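Local atomic coordinates of putative NADH Oxidase (Clostridium acetobutylicum, PDB entry 3E10), a protein that binds flavin mononucleotide and, as a member of the nitroreductase family, probably acts as an FMN-dependent oxidoreductase. Residues B[37-43]-B[92-96]. Numbering follows the deposited sequence.
Sequences AGNQQPW and DMAAA. With FMN (flavin mononucleotide), chain C.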
ATOM      1  N   ALA B  37      -9.572   4.167   4.111  1.00  6.57           N
ATOM      2  CA  ALA B  37     -10.030   5.047   5.200  1.00  6.02           C
ATOM      3  C   ALA B  37     -11.541   5.130   5.165  1.00  7.54           C
ATOM      4  O   ALA B  37     -12.153   5.362   4.112  1.00  7.54           O
ATOM      5  CB  ALA B  37      -9.382   6.425   5.071  1.00  8.07           C
ATOM      6  N   GLY B  38     -12.171   4.922   6.320  1.00  8.87           N
ATOM      7  CA  GLY B  38     -13.638   4.957   6.337  1.00  8.86           C
ATOM      8  C   GLY B  38     -14.337   3.854   5.542  1.00  8.86           C
ATOM      9  O   GLY B  38     -15.517   3.951   5.274  1.00 10.15           O
ATOM     10  N   ASN B  39     -13.601   2.819   5.122  1.00  8.31           N
ATOM     11  CA  ASN B  39     -14.084   1.857   4.161  1.00  6.71           C
ATOM     12  C   ASN B  39     -14.668   2.538   2.900  1.00  6.97           C
ATOM     13  O   ASN B  39     -15.636   2.048   2.308  1.00  9.03           O
ATOM     14  CB  ASN B  39     -15.152   0.943   4.783  1.00  9.34           C
ATOM     15  CG  ASN B  39     -15.443  -0.295   3.947  1.00  8.80           C
ATOM     16  OD1 ASN B  39     -14.577  -0.829   3.246  1.00  9.19           O
ATOM     17  ND2 ASN B  39     -16.693  -0.763   4.014  1.00 12.36           N
ATOM     18  N   GLN B  40     -14.062   3.657   2.515  1.00  6.33           N
ATOM     19  CA  GLN B  40     -14.609   4.444   1.413  1.00  7.61           C
ATOM     20  C   GLN B  40     -14.420   3.814   0.035  1.00  8.26           C
ATOM     21  O   GLN B  40     -15.136   4.180  -0.900  1.00  9.20           O
ATOM     22  CB  GLN B  40     -14.075   5.887   1.430  1.00  8.45           C
ATOM     23  CG  GLN B  40     -12.603   6.073   1.136  1.00  6.96           C
ATOM     24  CD  GLN B  40     -12.112   7.454   1.474  1.00  6.54           C
ATOM     25  OE1 GLN B  40     -12.934   8.381   1.678  1.00  9.81           O
ATOM     26  NE2 GLN B  40     -10.784   7.616   1.585  1.00  7.34           N
ATOM     27  N   GLN B  41     -13.474   2.884  -0.092  1.00  7.00           N
ATOM     28  CA  GLN B  41     -13.281   2.135  -1.358  1.00  7.98           C
ATOM     29  C   GLN B  41     -13.403   3.022  -2.592  1.00  8.20           C
ATOM     30  O   GLN B  41     -14.339   2.862  -3.374  1.00  8.96           O
ATOM     31  CB  GLN B  41     -14.284   0.975  -1.460  1.00  7.70           C
ATOM     32  CG  GLN B  41     -14.228  -0.030  -0.308  1.00  8.24           C
ATOM     33  CD  GLN B  41     -15.385  -1.012  -0.306  1.00  8.24           C
ATOM     34  OE1 GLN B  41     -16.001  -1.266   0.755  1.00 18.17           O
ATOM     35  NE2 GLN B  41     -15.654  -1.611  -1.425  1.00  8.84           N
ATOM     36  N   PRO B  42     -12.465   3.962  -2.770  1.00  7.29           N
ATOM     37  CA  PRO B  42     -12.693   5.063  -3.732  1.00  6.62           C
ATOM     38  C   PRO B  42     -12.234   4.743  -5.167  1.00  7.29           C
ATOM     39  O   PRO B  42     -12.314   5.597  -6.046  1.00  8.61           O
ATOM     40  CB  PRO B  42     -11.876   6.183  -3.135  1.00  9.86           C
ATOM     41  CG  PRO B  42     -10.680   5.473  -2.552  1.00  8.96           C
ATOM     42  CD  PRO B  42     -11.218   4.159  -2.009  1.00  8.20           C
ATOM     43  N   TRP B  43     -11.870   3.493  -5.406  1.00  6.74           N
ATOM     44  CA  TRP B  43     -11.125   3.123  -6.621  1.00  6.92           C
ATOM     45  C   TRP B  43     -11.974   2.827  -7.853  1.00  7.92           C
ATOM     46  O   TRP B  43     -13.084   2.258  -7.775  1.00  7.35           O
ATOM     47  CB  TRP B  43     -10.273   1.889  -6.354  1.00  7.89           C
ATOM     48  CG  TRP B  43     -10.893   0.893  -5.380  1.00  7.37           C
ATOM     49  CD1 TRP B  43     -11.987   0.103  -5.573  1.00  9.05           C
ATOM     50  CD2 TRP B  43     -10.425   0.618  -4.069  1.00  9.61           C
ATOM     51  NE1 TRP B  43     -12.223  -0.650  -4.449  1.00 10.15           N
ATOM     52  CE2 TRP B  43     -11.262  -0.362  -3.517  1.00  8.68           C
ATOM     53  CE3 TRP B  43      -9.360   1.112  -3.318  1.00  8.12           C
ATOM     54  CZ2 TRP B  43     -11.094  -0.835  -2.198  1.00  9.52           C
ATOM     55  CZ3 TRP B  43      -9.160   0.620  -2.008  1.00  9.42           C
ATOM     56  CH2 TRP B  43     -10.040  -0.340  -1.478  1.00  9.41           C
ATOM     57  N   ASP B  92      -5.274   4.846   0.459  1.00  4.47           N
ATOM     58  CA  ASP B  92      -6.151   3.783   0.027  1.00  5.43           C
ATOM     59  C   ASP B  92      -5.666   3.199  -1.317  1.00  4.69           C
ATOM     60  O   ASP B  92      -5.631   1.996  -1.501  1.00  5.42           O
ATOM     61  CB  ASP B  92      -7.557   4.311  -0.239  1.00  5.58           C
ATOM     62  CG  ASP B  92      -8.243   4.937   0.959  1.00  6.38           C
ATOM     63  OD1 ASP B  92      -7.739   4.803   2.105  1.00  6.41           O
ATOM     64  OD2 ASP B  92      -9.344   5.526   0.711  1.00  7.49           O
HETATM   65  N   MSE B  93      -5.350   4.095  -2.253  1.00  5.00           N
HETATM   66  CA  MSE B  93      -4.982   3.686  -3.617  1.00  5.05           C
HETATM   67  C   MSE B  93      -3.632   3.007  -3.649  1.00  4.40           C
HETATM   68  O   MSE B  93      -3.452   2.047  -4.398  1.00  5.57           O
HETATM   69  CB  MSE B  93      -4.997   4.870  -4.602  1.00  6.05           C
HETATM   70  CG  MSE B  93      -6.364   5.576  -4.779  1.00  6.24           C
HETATM   71 SE   MSE B  93      -7.787   4.395  -5.309  0.75  5.68          SE
HETATM   72  CE  MSE B  93      -7.001   3.798  -6.993  1.00  8.60           C
ATOM     73  N   ALA B  94      -2.737   3.458  -2.779  1.00  4.39           N
ATOM     74  CA  ALA B  94      -1.443   2.825  -2.640  1.00  4.55           C
ATOM     75  C   ALA B  94      -1.580   1.396  -2.088  1.00  6.26           C
ATOM     76  O   ALA B  94      -0.882   0.481  -2.526  1.00  5.15           O
ATOM     77  CB  ALA B  94      -0.533   3.717  -1.726  1.00  6.08           C
ATOM     78  N   ALA B  95      -2.503   1.216  -1.141  1.00  5.73           N
ATOM     79  CA  ALA B  95      -2.733  -0.124  -0.589  1.00  4.46           C
ATOM     80  C   ALA B  95      -3.290  -1.053  -1.672  1.00  5.11           C
ATOM     81  O   ALA B  95      -2.903  -2.217  -1.758  1.00  6.14           O
ATOM     82  CB  ALA B  95      -3.684  -0.023   0.627  1.00  5.41           C
ATOM     83  N   ALA B  96      -4.224  -0.542  -2.489  1.00  5.07           N
ATOM     84  CA  ALA B  96      -4.748  -1.294  -3.627  1.00  4.78           C
ATOM     85  C   ALA B  96      -3.647  -1.660  -4.629  1.00  5.29           C
ATOM     86  O   ALA B  96      -3.575  -2.788  -5.123  1.00  5.61           O
ATOM     87  CB  ALA B  96      -5.883  -0.516  -4.306  1.00  6.08           C
TER
HETATM   88  N1  FMN C 501      -9.463   2.070  11.204  1.00  5.93           N
HETATM   89  C2  FMN C 501      -9.635   2.637  12.442  1.00  6.11           C
HETATM   90  O2  FMN C 501     -10.228   2.020  13.332  1.00  9.09           O
HETATM   91  N3  FMN C 501      -9.091   3.859  12.752  1.00  6.89           N
HETATM   92  C4  FMN C 501      -8.454   4.639  11.807  1.00  6.61           C
HETATM   93  O4  FMN C 501      -7.948   5.725  12.143  1.00  8.65           O
HETATM   94  C4A FMN C 501      -8.253   4.064  10.537  1.00  4.61           C
HETATM   95  N5  FMN C 501      -7.567   4.747   9.568  1.00  7.05           N
HETATM   96  C5A FMN C 501      -7.346   4.185   8.333  1.00  6.59           C
HETATM   97  C6  FMN C 501      -6.629   4.880   7.361  1.00  5.48           C
HETATM   98  C7  FMN C 501      -6.371   4.346   6.119  1.00  5.71           C
HETATM   99  C7M FMN C 501      -5.572   5.146   5.111  1.00  6.45           C
HETATM  100  C8  FMN C 501      -6.830   3.063   5.825  1.00  6.11           C
HETATM  101  C8M FMN C 501      -6.339   2.394   4.573  1.00  5.53           C
HETATM  102  C9  FMN C 501      -7.550   2.351   6.794  1.00  5.53           C
HETATM  103  C9A FMN C 501      -7.815   2.896   8.048  1.00  5.08           C
HETATM  104  N10 FMN C 501      -8.576   2.218   9.003  1.00  4.93           N
HETATM  105  C10 FMN C 501      -8.757   2.784  10.250  1.00  4.15           C
HETATM  106  C1' FMN C 501      -9.126   0.843   8.715  1.00  5.14           C
HETATM  107  C2' FMN C 501     -10.377   0.949   7.833  1.00  4.99           C
HETATM  108  O2' FMN C 501     -11.499   1.413   8.572  1.00  6.11           O
HETATM  109  C3' FMN C 501     -10.653  -0.401   7.190  1.00  4.88           C
HETATM  110  O3' FMN C 501      -9.577  -0.705   6.299  1.00  5.28           O
HETATM  111  C4' FMN C 501     -12.011  -0.461   6.431  1.00  6.28           C
HETATM  112  O4' FMN C 501     -13.108  -0.316   7.294  1.00  6.18           O
HETATM  113  C5' FMN C 501     -12.145  -1.753   5.640  1.00  6.67           C
HETATM  114  O5' FMN C 501     -12.185  -2.882   6.499  1.00  6.50           O
HETATM  115  P   FMN C 501     -11.062  -4.016   6.315  1.00  6.31           P
HETATM  116  O1P FMN C 501      -9.720  -3.406   6.685  1.00  6.25           O
HETATM  117  O2P FMN C 501     -11.476  -5.117   7.270  1.00  6.40           O
HETATM  118  O3P FMN C 501     -11.091  -4.494   4.863  1.00  5.71           O
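Asp92 on helix 89-106 ties down Ala37 and Gln40 of the loop 37-43, at the FMN site of a nitroreductase-fold dimer. Asp92 CB lies against the proline ring, with CG and CD of Pro42 each 4.1 Å away. Its own CG sits beside the backbone N of Asp92 (chi1 -61°), and this turns the carboxylate toward the loop. The two oxygens then part. Asp92 OD1 accepts the backbone N-H of Ala37, 2.8 Å from Ala37 N, in a nearly straight bond, and the donor stands above the carboxylate plane. Asp92 OD1 is also 3.7 Å from the methyl C7M of FMN. The N atom of Ala37 stands over the face of the flavin's dimethylbenzene ring, 3.4 Å from FMN C8. Asp92 OD2 takes NE2 of Gln40 on its syn side at 2.7 Å. Asp92 OD2 lies close to the plane of the Gln40 amide (9° out of it), while the amide and carboxylate planes are 69° apart. With both oxygens bound, the carboxylate is fixed in rotation. OE1 of Gln40 accepts the N-H of Ile85, so both ends of this amide are held. Arginines of the second subunit, among them Arg157, bind the same FMN.

Farther along the helix the contact is apolar. The selenomethionine Met93 bends back at chi2 and chi3, bringing SE of Met93 near the indole edge of Trp43 and 3.7 Å from CB of Trp43. CB of Ala96 approaches the indole obliquely, 4.0 Å from CE3 of Trp43.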